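Local coordinates for malonyl CoA-acyl carrier protein transacylase (Clostridium perfringens, PDB 3PTW), which probably catalyses transfer of the malonyl group from malonyl-CoA to acyl carrier protein, as expected of the enzyme that feeds fatty acid synthesis, at residues K30-R35 and N70-T75; K34-A39 and I104-G109; M131-R136 and I190-S195; G157-S162 and P197-M202. All blocks are in the same frame, centred on the assembly; numbering follows the deposited sequence.

Interaction 1: K30-R35 and N70-T75; sequences KEVFKR and NMAILT
Val32 stands with CG1 anti to its backbone N (chi1 165°), which sends CG1 toward Met71 and the start of Ala72 while CG2 reaches for Thr75. On the other helix Met71 also holds its CG anti to the backbone N (chi1 -171°), and its chain, bent at chi2, passes across the valine at about a right angle. Val32 CG1 thus lies 3.8 Å from Met71 CG and 3.6 Å from the backbone N of Ala72, and Val32 CG2 comes within 3.4 Å of Thr75 OG1. The Phe33 ring brings CE2 to 3.5 Å from Ala72 CB. The small alanine lets the helices close in, with Val32 CA and Ala72 CA 5.4 Å apart. Segments 30-35 and 70-75 run roughly antiparallel, at 148°, with axes 8.6 Å apart, and join helix 27-40 to helix 59-79. Phe106 of helix 106-122 packs on both Val32 and Met71, while Phe49 meets the Phe33 ring. Thr75 OG1 donates to Met71 O at 2.7 Å from above the carbonyl plane, and that oxygen also accepts from Thr75 N. With its proton given to Met71 O, Thr75 OG1 meets the Val32 methyl by van der Waals contact, and no hydrogen bond links the two segments.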
loop_
_atom_site.group_PDB
_atom_site.type_symbol
_atom_site.label_atom_id
_atom_site.label_comp_id
_atom_site.label_asym_id
_atom_site.label_seq_id
_atom_site.Cartn_x
_atom_site.Cartn_y
_atom_site.Cartn_z
ATOM N N LYS A 30 -9.530 -17.625 -9.307
ATOM C CA LYS A 30 -9.928 -17.591 -10.713
ATOM C C LYS A 30 -11.114 -16.635 -10.915
ATOM O O LYS A 30 -11.092 -15.776 -11.804
ATOM C CB LYS A 30 -10.280 -19.015 -11.191
ATOM C CG LYS A 30 -10.216 -19.233 -12.717
ATOM C CD LYS A 30 -10.481 -20.695 -13.148
ATOM C CE LYS A 30 -9.250 -21.618 -13.008
ATOM N NZ LYS A 30 -9.172 -22.377 -11.705
ATOM N N GLU A 31 -12.127 -16.766 -10.062
ATOM C CA GLU A 31 -13.351 -15.972 -10.180
ATOM C C GLU A 31 -13.088 -14.478 -9.973
ATOM O O GLU A 31 -13.702 -13.632 -10.637
ATOM C CB GLU A 31 -14.413 -16.493 -9.199
ATOM C CG GLU A 31 -15.733 -15.717 -9.182
ATOM C CD GLU A 31 -16.839 -16.424 -8.400
ATOM O OE1 GLU A 31 -18.025 -16.213 -8.741
ATOM O OE2 GLU A 31 -16.535 -17.192 -7.455
ATOM N N VAL A 32 -12.169 -14.152 -9.066
ATOM C CA VAL A 32 -11.829 -12.755 -8.818
ATOM C C VAL A 32 -11.221 -12.083 -10.051
ATOM O O VAL A 32 -11.514 -10.912 -10.338
ATOM C CB VAL A 32 -10.924 -12.584 -7.579
ATOM C CG1 VAL A 32 -10.285 -11.204 -7.565
ATOM C CG2 VAL A 32 -11.736 -12.798 -6.313
ATOM N N PHE A 33 -10.387 -12.824 -10.779
ATOM C CA PHE A 33 -9.764 -12.308 -12.000
ATOM C C PHE A 33 -10.793 -12.101 -13.094
ATOM O O PHE A 33 -10.746 -11.105 -13.824
ATOM C CB PHE A 33 -8.624 -13.223 -12.479
ATOM C CG PHE A 33 -7.300 -12.867 -11.892
ATOM C CD1 PHE A 33 -6.423 -12.031 -12.578
ATOM C CD2 PHE A 33 -6.947 -13.315 -10.618
ATOM C CE1 PHE A 33 -5.201 -11.665 -12.019
ATOM C CE2 PHE A 33 -5.728 -12.959 -10.054
ATOM C CZ PHE A 33 -4.850 -12.122 -10.764
ATOM N N LYS A 34 -11.725 -13.051 -13.193
ATOM C CA LYS A 34 -12.848 -12.961 -14.124
ATOM C C LYS A 34 -13.650 -11.673 -13.894
ATOM O O LYS A 34 -13.958 -10.946 -14.837
ATOM C CB LYS A 34 -13.749 -14.197 -13.987
ATOM C CG LYS A 34 -13.664 -15.196 -15.137
ATOM C CD LYS A 34 -12.354 -15.954 -15.185
ATOM C CE LYS A 34 -12.283 -16.832 -16.429
ATOM N NZ LYS A 34 -10.871 -17.165 -16.773
ATOM N N ARG A 35 -13.946 -11.382 -12.633
ATOM C CA ARG A 35 -14.732 -10.211 -12.259
ATOM C C ARG A 35 -13.986 -8.894 -12.524
ATOM O O ARG A 35 -14.600 -7.877 -12.862
ATOM C CB ARG A 35 -15.127 -10.303 -10.786
ATOM C CG ARG A 35 -16.198 -11.347 -10.484
ATOM C CD ARG A 35 -16.254 -11.656 -8.992
ATOM N NE ARG A 35 -16.575 -10.481 -8.174
ATOM C CZ ARG A 35 -16.326 -10.363 -6.869
ATOM N NH1 ARG A 35 -16.663 -9.244 -6.229
ATOM N NH2 ARG A 35 -15.738 -11.346 -6.200
ATOM N N ASN A 70 -4.192 -8.987 -4.884
ATOM C CA ASN A 70 -4.485 -8.958 -3.440
ATOM C C ASN A 70 -5.830 -9.615 -3.086
ATOM O O ASN A 70 -5.929 -10.356 -2.107
ATOM C CB ASN A 70 -4.429 -7.517 -2.894
ATOM C CG ASN A 70 -3.010 -6.923 -2.893
ATOM O OD1 ASN A 70 -2.055 -7.581 -3.282
ATOM N ND2 ASN A 70 -2.878 -5.669 -2.447
ATOM N N MET A 71 -6.849 -9.361 -3.907
ATOM C CA MET A 71 -8.190 -9.884 -3.662
ATOM C C MET A 71 -8.274 -11.394 -3.941
ATOM O O MET A 71 -8.837 -12.152 -3.143
ATOM C CB MET A 71 -9.205 -9.110 -4.512
ATOM C CG MET A 71 -10.673 -9.394 -4.211
ATOM S SD MET A 71 -11.229 -9.009 -2.527
ATOM C CE MET A 71 -12.990 -9.284 -2.719
ATOM N N ALA A 72 -7.703 -11.817 -5.066
ATOM C CA ALA A 72 -7.636 -13.231 -5.435
ATOM C C ALA A 72 -6.990 -14.082 -4.337
ATOM O O ALA A 72 -7.463 -15.165 -4.050
ATOM C CB ALA A 72 -6.877 -13.394 -6.753
ATOM N N ILE A 73 -5.922 -13.570 -3.723
ATOM C CA ILE A 73 -5.255 -14.244 -2.605
ATOM C C ILE A 73 -6.092 -14.214 -1.317
ATOM O O ILE A 73 -6.269 -15.241 -0.643
ATOM C CB ILE A 73 -3.849 -13.638 -2.340
ATOM C CG1 ILE A 73 -2.927 -13.906 -3.539
ATOM C CG2 ILE A 73 -3.235 -14.203 -1.031
ATOM C CD1 ILE A 73 -1.645 -13.067 -3.552
ATOM N N LEU A 74 -6.604 -13.031 -0.983
ATOM C CA LEU A 74 -7.470 -12.865 0.176
ATOM C C LEU A 74 -8.680 -13.819 0.170
ATOM O O LEU A 74 -9.036 -14.389 1.214
ATOM C CB LEU A 74 -7.961 -11.422 0.248
ATOM C CG LEU A 74 -9.066 -11.116 1.272
ATOM C CD1 LEU A 74 -8.576 -11.361 2.703
ATOM C CD2 LEU A 74 -9.566 -9.686 1.093
ATOM N N THR A 75 -9.330 -13.955 -0.993
ATOM C CA THR A 75 -10.539 -14.778 -1.117
ATOM C C THR A 75 -10.240 -16.236 -0.785
ATOM O O THR A 75 -11.029 -16.890 -0.108
ATOM C CB THR A 75 -11.174 -14.707 -2.555
ATOM O OG1 THR A 75 -11.215 -13.351 -3.008
ATOM C CG2 THR A 75 -12.590 -15.237 -2.545
#

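Interaction 2: K34-A39 and I104-G109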
loop_
_atom_site.group_PDB
_atom_site.type_symbol
_atom_site.label_atom_id
_atom_site.label_comp_id
_atom_site.label_asym_id
_atom_site.label_seq_id
_atom_site.Cartn_x
_atom_site.Cartn_y
_atom_site.Cartn_z
ATOM N N LYS A 34 -11.725 -13.051 -13.193
ATOM C CA LYS A 34 -12.848 -12.961 -14.124
ATOM C C LYS A 34 -13.650 -11.673 -13.894
ATOM O O LYS A 34 -13.958 -10.946 -14.837
ATOM C CB LYS A 34 -13.749 -14.197 -13.987
ATOM C CG LYS A 34 -13.664 -15.196 -15.137
ATOM C CD LYS A 34 -12.354 -15.954 -15.185
ATOM C CE LYS A 34 -12.283 -16.832 -16.429
ATOM N NZ LYS A 34 -10.871 -17.165 -16.773
ATOM N N ARG A 35 -13.946 -11.382 -12.633
ATOM C CA ARG A 35 -14.732 -10.211 -12.259
ATOM C C ARG A 35 -13.986 -8.894 -12.524
ATOM O O ARG A 35 -14.600 -7.877 -12.862
ATOM C CB ARG A 35 -15.127 -10.303 -10.786
ATOM C CG ARG A 35 -16.198 -11.347 -10.484
ATOM C CD ARG A 35 -16.254 -11.656 -8.992
ATOM N NE ARG A 35 -16.575 -10.481 -8.174
ATOM C CZ ARG A 35 -16.326 -10.363 -6.869
ATOM N NH1 ARG A 35 -16.663 -9.244 -6.229
ATOM N NH2 ARG A 35 -15.738 -11.346 -6.200
ATOM N N SER A 36 -12.663 -8.921 -12.356
ATOM C CA SER A 36 -11.849 -7.732 -12.544
ATOM C C SER A 36 -11.808 -7.398 -14.023
ATOM O O SER A 36 -11.960 -6.232 -14.420
ATOM C CB SER A 36 -10.434 -7.944 -11.995
ATOM O OG SER A 36 -9.674 -6.748 -12.123
ATOM N N SER A 37 -11.613 -8.432 -14.829
ATOM C CA SER A 37 -11.667 -8.297 -16.275
ATOM C C SER A 37 -13.007 -7.741 -16.735
ATOM O O SER A 37 -13.037 -6.791 -17.512
ATOM C CB SER A 37 -11.381 -9.634 -16.951
ATOM O OG SER A 37 -10.039 -9.988 -16.728
ATOM N N GLU A 38 -14.104 -8.328 -16.251
ATOM C CA GLU A 38 -15.446 -7.842 -16.591
ATOM C C GLU A 38 -15.621 -6.378 -16.204
ATOM O O GLU A 38 -16.120 -5.589 -16.992
ATOM C CB GLU A 38 -16.545 -8.695 -15.943
ATOM C CG GLU A 38 -16.830 -10.021 -16.647
ATOM C CD GLU A 38 -17.358 -9.865 -18.080
ATOM O OE1 GLU A 38 -17.471 -10.898 -18.776
ATOM O OE2 GLU A 38 -17.660 -8.728 -18.516
ATOM N N ALA A 39 -15.182 -6.013 -15.002
ATOM C CA ALA A 39 -15.365 -4.651 -14.523
ATOM C C ALA A 39 -14.543 -3.629 -15.326
ATOM O O ALA A 39 -15.030 -2.537 -15.611
ATOM C CB ALA A 39 -15.051 -4.554 -13.031
ATOM N N ILE A 104 -16.036 -0.606 0.437
ATOM C CA ILE A 104 -15.998 -0.434 -0.998
ATOM C C ILE A 104 -16.123 -1.811 -1.630
ATOM O O ILE A 104 -15.541 -2.782 -1.166
ATOM C CB ILE A 104 -14.698 0.301 -1.470
ATOM C CG1 ILE A 104 -14.604 1.708 -0.841
ATOM C CG2 ILE A 104 -14.669 0.430 -2.986
ATOM C CD1 ILE A 104 -13.241 2.423 -1.042
ATOM N N ASN A 105 -16.915 -1.871 -2.680
ATOM C CA ASN A 105 -17.107 -3.062 -3.482
ATOM C C ASN A 105 -15.841 -3.342 -4.309
ATOM O O ASN A 105 -15.142 -2.416 -4.720
ATOM C CB ASN A 105 -18.342 -2.804 -4.364
ATOM C CG ASN A 105 -18.494 -3.781 -5.476
ATOM O OD1 ASN A 105 -18.309 -3.427 -6.641
ATOM N ND2 ASN A 105 -18.859 -5.020 -5.144
ATOM N N PHE A 106 -15.531 -4.616 -4.523
ATOM C CA PHE A 106 -14.376 -4.993 -5.350
ATOM C C PHE A 106 -14.370 -4.368 -6.763
ATOM O O PHE A 106 -13.397 -3.708 -7.138
ATOM C CB PHE A 106 -14.210 -6.520 -5.427
ATOM C CG PHE A 106 -13.154 -6.959 -6.414
ATOM C CD1 PHE A 106 -11.810 -6.674 -6.185
ATOM C CD2 PHE A 106 -13.511 -7.622 -7.590
ATOM C CE1 PHE A 106 -10.833 -7.057 -7.101
ATOM C CE2 PHE A 106 -12.545 -8.015 -8.505
ATOM C CZ PHE A 106 -11.200 -7.732 -8.259
ATOM N N GLU A 107 -15.442 -4.574 -7.535
ATOM C CA GLU A 107 -15.558 -3.990 -8.884
ATOM C C GLU A 107 -15.334 -2.467 -8.897
ATOM O O GLU A 107 -14.660 -1.947 -9.780
ATOM C CB GLU A 107 -16.905 -4.329 -9.541
ATOM C CG GLU A 107 -17.030 -5.765 -10.044
ATOM C CD GLU A 107 -17.542 -6.735 -8.986
ATOM O OE1 GLU A 107 -18.213 -7.715 -9.372
ATOM O OE2 GLU A 107 -17.285 -6.528 -7.770
ATOM N N ASP A 108 -15.898 -1.772 -7.913
ATOM C CA ASP A 108 -15.699 -0.335 -7.770
ATOM C C ASP A 108 -14.268 -0.046 -7.348
ATOM O O ASP A 108 -13.658 0.922 -7.807
ATOM C CB ASP A 108 -16.690 0.253 -6.763
ATOM C CG ASP A 108 -18.131 0.108 -7.212
ATOM O OD1 ASP A 108 -18.377 -0.119 -8.419
ATOM O OD2 ASP A 108 -19.024 0.221 -6.355
ATOM N N GLY A 109 -13.733 -0.907 -6.490
ATOM C CA GLY A 109 -12.337 -0.825 -6.083
ATOM C C GLY A 109 -11.410 -0.828 -7.279
ATOM O O GLY A 109 -10.651 0.122 -7.480
#
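Phe106 CD2 lies over one face of the Arg35 guanidinium, 3.7 Å above its plane and toward the rim, while Glu107 OE1 lies in plane at the edge. The two planes, guanidinium and ring, are 69° apart, so the aromatic leans on the arginine and does not stack flat against it. The carboxylate is likewise turned, by 56°, and the salt bridge is uneven: Arg35 NH1 donates to Glu107 OE2 at 3.2 Å, meeting it from above the carboxylate plane, whereas the bond from Arg35 NE to Glu107 OE1 is weak at 3.4 Å, though nearly straight. A bend at chi2 (88°) folds Glu107 back toward the arginine and leaves its CG 3.8 Å from Ala39 CB. Farther round, Ser36 CB touches Phe106 CZ at 3.8 Å; the serine hydroxyl is hydrogen-bonded to that of Thr68. Asn105 is the N-cap of the second helix: its OD1 accepts from Asp108 N at 3.2 Å. The contact therefore pins the first turn of helix 106-122 against the C-terminal half of helix 27-40, with Phe106 set between helices 27-40 and 59-79.

Interaction 3: M131-R136 and I190-S195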
loop_
_atom_site.group_PDB
_atom_site.type_symbol
_atom_site.label_atom_id
_atom_site.label_comp_id
_atom_site.label_asym_id
_atom_site.label_seq_id
_atom_site.Cartn_x
_atom_site.Cartn_y
_atom_site.Cartn_z
ATOM N N MET A 131 11.218 11.173 -5.878
ATOM C CA MET A 131 11.180 10.690 -4.505
ATOM C C MET A 131 12.562 10.239 -4.071
ATOM O O MET A 131 13.359 9.760 -4.895
ATOM C CB MET A 131 10.164 9.559 -4.356
ATOM C CG MET A 131 8.727 9.976 -4.699
ATOM S SD MET A 131 7.567 8.591 -4.626
ATOM C CE MET A 131 7.113 8.672 -2.882
ATOM N N VAL A 132 12.840 10.407 -2.779
ATOM C CA VAL A 132 14.137 10.071 -2.219
ATOM C C VAL A 132 13.990 9.241 -0.944
ATOM O O VAL A 132 13.332 9.675 0.017
ATOM C CB VAL A 132 14.989 11.347 -1.954
ATOM C CG1 VAL A 132 16.290 10.998 -1.240
ATOM C CG2 VAL A 132 15.284 12.082 -3.264
ATOM N N ALA A 133 14.598 8.052 -0.948
ATOM C CA ALA A 133 14.716 7.228 0.258
ATOM C C ALA A 133 15.697 7.884 1.242
ATOM O O ALA A 133 16.772 8.333 0.851
ATOM C CB ALA A 133 15.177 5.803 -0.092
ATOM N N VAL A 134 15.310 7.956 2.513
ATOM C CA VAL A 134 16.142 8.588 3.546
ATOM C C VAL A 134 16.425 7.551 4.641
ATOM O O VAL A 134 15.500 7.023 5.249
ATOM C CB VAL A 134 15.468 9.850 4.141
ATOM C CG1 VAL A 134 16.306 10.448 5.277
ATOM C CG2 VAL A 134 15.236 10.904 3.059
ATOM N N LEU A 135 17.703 7.264 4.868
ATOM C CA LEU A 135 18.100 6.224 5.810
ATOM C C LEU A 135 18.761 6.793 7.057
ATOM O O LEU A 135 19.443 7.812 6.986
ATOM C CB LEU A 135 19.036 5.216 5.133
ATOM C CG LEU A 135 18.536 4.417 3.924
ATOM C CD1 LEU A 135 19.578 3.387 3.528
ATOM C CD2 LEU A 135 17.231 3.728 4.238
ATOM N N ARG A 136 18.534 6.131 8.192
ATOM C CA ARG A 136 19.224 6.424 9.462
ATOM C C ARG A 136 18.963 7.844 9.990
ATOM O O ARG A 136 19.866 8.494 10.551
ATOM C CB ARG A 136 20.732 6.220 9.307
ATOM C CG ARG A 136 21.383 5.395 10.407
ATOM C CD ARG A 136 21.955 4.077 9.874
ATOM N NE ARG A 136 22.516 4.184 8.519
ATOM C CZ ARG A 136 23.564 4.934 8.176
ATOM N NH1 ARG A 136 23.985 4.943 6.917
ATOM N NH2 ARG A 136 24.187 5.684 9.080
ATOM N N ILE A 190 18.911 8.104 -1.040
ATOM C CA ILE A 190 18.938 7.435 -2.338
ATOM C C ILE A 190 17.829 8.013 -3.197
ATOM O O ILE A 190 16.667 7.998 -2.803
ATOM C CB ILE A 190 18.694 5.898 -2.227
ATOM C CG1 ILE A 190 19.482 5.288 -1.062
ATOM C CG2 ILE A 190 19.019 5.193 -3.579
ATOM C CD1 ILE A 190 19.021 3.874 -0.698
ATOM N N LYS A 191 18.184 8.520 -4.369
ATOM C CA LYS A 191 17.163 8.941 -5.319
ATOM C C LYS A 191 16.453 7.695 -5.843
ATOM O O LYS A 191 17.080 6.810 -6.423
ATOM C CB LYS A 191 17.765 9.761 -6.459
ATOM C CG LYS A 191 16.712 10.413 -7.346
ATOM C CD LYS A 191 17.283 10.828 -8.699
ATOM C CE LYS A 191 16.161 11.220 -9.664
ATOM N NZ LYS A 191 16.690 11.986 -10.834
ATOM N N LEU A 192 15.151 7.616 -5.600
ATOM C CA LEU A 192 14.359 6.488 -6.050
ATOM C C LEU A 192 14.144 6.576 -7.564
ATOM O O LEU A 192 14.220 7.668 -8.135
ATOM C CB LEU A 192 13.037 6.414 -5.282
ATOM C CG LEU A 192 13.140 6.101 -3.779
ATOM C CD1 LEU A 192 11.775 6.116 -3.146
ATOM C CD2 LEU A 192 13.827 4.746 -3.524
ATOM N N PRO A 193 13.911 5.422 -8.223
ATOM C CA PRO A 193 13.738 5.435 -9.678
ATOM C C PRO A 193 12.253 5.607 -10.048
ATOM O O PRO A 193 11.672 4.782 -10.763
ATOM C CB PRO A 193 14.279 4.063 -10.091
ATOM C CG PRO A 193 13.964 3.166 -8.894
ATOM C CD PRO A 193 13.782 4.057 -7.676
ATOM N N VAL A 194 11.648 6.667 -9.521
ATOM C CA VAL A 194 10.255 7.011 -9.806
ATOM C C VAL A 194 10.299 8.410 -10.380
ATOM O O VAL A 194 11.173 9.190 -10.020
ATOM C CB VAL A 194 9.370 6.999 -8.524
ATOM C CG1 VAL A 194 7.916 7.350 -8.850
ATOM C CG2 VAL A 194 9.424 5.637 -7.831
ATOM N N SER A 195 9.369 8.734 -11.269
ATOM C CA SER A 195 9.341 10.075 -11.855
ATOM C C SER A 195 8.158 10.944 -11.395
ATOM O O SER A 195 7.881 11.982 -12.002
ATOM C CB SER A 195 9.424 10.004 -13.388
ATOM O OG SER A 195 8.498 9.068 -13.913
#
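Strand 131-135 and the segment starting at Ile190 run antiparallel, with Ala133 and Ile190 as a hydrogen-bonded pair (Ala133 N to Ile190 O 2.8 Å, in the carbonyl plane, and Ile190 N back to Ala133 O), Val132 and Lys191 as the adjoining non-hydrogen-bonded pair, and Leu192 N also donating to Met131 O at 2.9 Å.

On the face bearing Ala133 and Ile190, the side chain of Leu192 drapes over the neighbouring strand. Its chi1 of -66°, with CG anti to its own carbonyl carbon, swings CG over Ala133 N at 3.7 Å; from there CD1 meets Met131 CB, and CD2 rests 3.8 Å from Ala133 CB. Ala133 CB in turn packs against Ile190 CB.

This is one edge of the four-stranded antiparallel sheet of the smaller, ferredoxin-like subdomain of acyl transferases, where strand 188-191 is outermost and strand 129-135 pairs on its other side with strand 165-169. Val132 belongs to the opposite face, where helix 172-184 covers it through Leu175 and Met179; there its CG2 stands 4.2 Å from Lys191 CA. Ile190 O takes one hydrogen bond, from Ala133 N, and a weaker CA-H...O contact from Val132 CA at 3.3 Å. Beyond Leu192 the chain makes an inverse gamma turn centred on Pro193, after which Val194 CG1 approaches Met131 SD loosely, at 4.4 Å. At the far end, Leu135 CD1 and Ile190 CD1 make a loose contact at 4.3 Å.

Interaction 4: G157-S162 and P197-M202; sequences GANYNS and PFHCSM
No direct hydrogen bond joins Ala158 and His199, although their CA atoms are 4.9 Å apart; instead a water lies between the backbones beside them, 2.8 Å from Gly157 O and 2.7 Å from His199 O. The loop here is a type II beta turn from Pro197 to Cys200, with His199 in the left-handed conformation of its third position, and it docks on strand 155-162, an outer strand of the four-stranded antiparallel sheet. The strand is itself irregular: Ala158 and Asn159 both face Val167 in a classic beta bulge. Two carbonyl oxygens, Gly157 O and His199 O, approach within 3.5 Å of each other, and the water between them could ease their repulsion.

Around this bridge the packing is small and close. Ala158 CB sits 3.6 Å from Phe198 O, whose bond comes from Ser169 OG, and 3.9 Å from His199 CB. With CG anti to its carbonyl carbon (chi1 -53°), the histidine sets CB and the imidazole beside Ala158 O, which the ring meets obliquely. The imidazole touches Ser91, which lies in a GxSxG sequence of the nucleophile-elbow type. As in related malonyl transferases, which use a serine-histidine pair, His199 is probably the partner of Ser91, and the hydrogen bond between its ND1 and the main-chain oxygen of Gln248 would limit the ring's rotation and orient it. Across the contact, Ala158 O lies 3.5 Å from His199 CB.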
loop_
_atom_site.group_PDB
_atom_site.type_symbol
_atom_site.label_atom_id
_atom_site.label_comp_id
_atom_site.label_asym_id
_atom_site.label_seq_id
_atom_site.Cartn_x
_atom_site.Cartn_y
_atom_site.Cartn_z
ATOM N N GLY A 157 7.755 15.279 3.691
ATOM C CA GLY A 157 7.756 13.851 4.028
ATOM C C GLY A 157 6.692 13.138 3.200
ATOM O O GLY A 157 5.594 13.666 3.018
ATOM N N ALA A 158 7.027 11.954 2.681
ATOM C CA ALA A 158 6.136 11.192 1.792
ATOM C C ALA A 158 5.763 9.813 2.379
ATOM O O ALA A 158 4.613 9.366 2.261
ATOM C CB ALA A 158 6.776 11.037 0.383
ATOM N N ASN A 159 6.740 9.158 3.004
ATOM C CA ASN A 159 6.523 7.871 3.672
ATOM C C ASN A 159 7.294 7.790 4.976
ATOM O O ASN A 159 8.414 8.287 5.072
ATOM C CB ASN A 159 6.941 6.707 2.770
ATOM C CG ASN A 159 6.262 6.740 1.417
ATOM O OD1 ASN A 159 5.280 6.063 1.204
ATOM N ND2 ASN A 159 6.782 7.544 0.498
ATOM N N TYR A 160 6.676 7.185 5.980
ATOM C CA TYR A 160 7.328 6.864 7.251
ATOM C C TYR A 160 7.092 5.369 7.449
ATOM O O TYR A 160 6.043 4.942 7.914
ATOM C CB TYR A 160 6.778 7.725 8.405
ATOM C CG TYR A 160 7.112 9.182 8.209
ATOM C CD1 TYR A 160 8.308 9.720 8.720
ATOM C CD2 TYR A 160 6.274 10.022 7.458
ATOM C CE1 TYR A 160 8.645 11.067 8.508
ATOM C CE2 TYR A 160 6.607 11.364 7.242
ATOM C CZ TYR A 160 7.794 11.870 7.773
ATOM O OH TYR A 160 8.134 13.181 7.567
ATOM N N ASN A 161 8.071 4.577 7.036
ATOM C CA ASN A 161 7.867 3.146 6.879
ATOM C C ASN A 161 8.357 2.303 8.042
ATOM O O ASN A 161 7.737 1.286 8.362
ATOM C CB ASN A 161 8.455 2.666 5.552
ATOM C CG ASN A 161 7.761 3.298 4.341
ATOM O OD1 ASN A 161 6.554 3.540 4.352
ATOM N ND2 ASN A 161 8.521 3.553 3.301
ATOM N N SER A 162 9.468 2.721 8.659
ATOM C CA SER A 162 10.061 2.016 9.797
ATOM C C SER A 162 11.187 2.887 10.380
ATOM O O SER A 162 11.537 3.886 9.764
ATOM C CB SER A 162 10.576 0.629 9.369
ATOM O OG SER A 162 11.881 0.698 8.831
ATOM N N PRO A 197 6.265 12.747 -7.855
ATOM C CA PRO A 197 6.397 13.100 -6.437
ATOM C C PRO A 197 5.184 12.693 -5.612
ATOM O O PRO A 197 4.444 13.558 -5.114
ATOM C CB PRO A 197 6.553 14.620 -6.468
ATOM C CG PRO A 197 5.847 15.053 -7.693
ATOM C CD PRO A 197 5.952 13.922 -8.690
ATOM N N PHE A 198 4.980 11.380 -5.469
ATOM C CA PHE A 198 3.846 10.883 -4.712
ATOM C C PHE A 198 3.873 11.412 -3.272
ATOM O O PHE A 198 4.938 11.631 -2.691
ATOM C CB PHE A 198 3.817 9.348 -4.701
ATOM C CG PHE A 198 3.484 8.714 -6.032
ATOM C CD1 PHE A 198 2.874 9.434 -7.054
ATOM C CD2 PHE A 198 3.741 7.358 -6.237
ATOM C CE1 PHE A 198 2.568 8.823 -8.282
ATOM C CE2 PHE A 198 3.425 6.735 -7.447
ATOM C CZ PHE A 198 2.841 7.472 -8.475
ATOM N N HIS A 199 2.682 11.634 -2.725
ATOM C CA HIS A 199 2.474 11.975 -1.321
ATOM C C HIS A 199 3.012 13.310 -0.846
ATOM O O HIS A 199 3.306 13.484 0.338
ATOM C CB HIS A 199 2.934 10.832 -0.421
ATOM C CG HIS A 199 2.325 9.514 -0.782
ATOM N ND1 HIS A 199 0.994 9.228 -0.567
ATOM C CD2 HIS A 199 2.864 8.410 -1.356
ATOM C CE1 HIS A 199 0.743 7.997 -0.988
ATOM N NE2 HIS A 199 1.861 7.480 -1.469
ATOM N N CYS A 200 3.147 14.256 -1.772
ATOM C CA CYS A 200 3.350 15.654 -1.384
ATOM C C CYS A 200 2.285 16.536 -2.026
ATOM O O CYS A 200 1.494 16.078 -2.857
ATOM C CB CYS A 200 4.762 16.159 -1.723
ATOM S SG CYS A 200 5.068 16.388 -3.476
ATOM N N SER A 201 2.276 17.799 -1.620
ATOM C CA SER A 201 1.314 18.789 -2.094
ATOM C C SER A 201 1.278 18.953 -3.628
ATOM O O SER A 201 0.307 19.476 -4.176
ATOM C CB SER A 201 1.601 20.137 -1.426
ATOM O OG SER A 201 2.780 20.709 -1.972
ATOM N N MET A 202 2.325 18.501 -4.319
ATOM C CA MET A 202 2.355 18.598 -5.784
ATOM C C MET A 202 1.316 17.716 -6.450
ATOM O O MET A 202 1.004 17.907 -7.623
ATOM C CB MET A 202 3.746 18.261 -6.331
ATOM C CG MET A 202 4.805 19.286 -5.973
ATOM S SD MET A 202 6.452 18.718 -6.408
ATOM C CE MET A 202 6.465 19.072 -8.175
HETATM O O HOH W 1 3.540 15.448 2.222
#

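How the interactions relate
Interactions 1 and 2 form one cluster on the helical side of the molecule: both use helix 27-40, their centres are 9 Å apart, and Met71 CG meets Phe106 CD1 at 3.5 Å. Interactions 3 and 4 form another across the chain's centre, with centres 11 Å apart, both reaching the four-stranded sheet. Met131 joins them, its CE lying 3.6 Å from Asn159 ND2 and 3.7 Å from Phe198 O. The probable active site belongs to interaction 4, where His199 touches Ser91. The centres of interactions 1 and 2 lie about 30 and 28 Å from that of interaction 4, well away from the site.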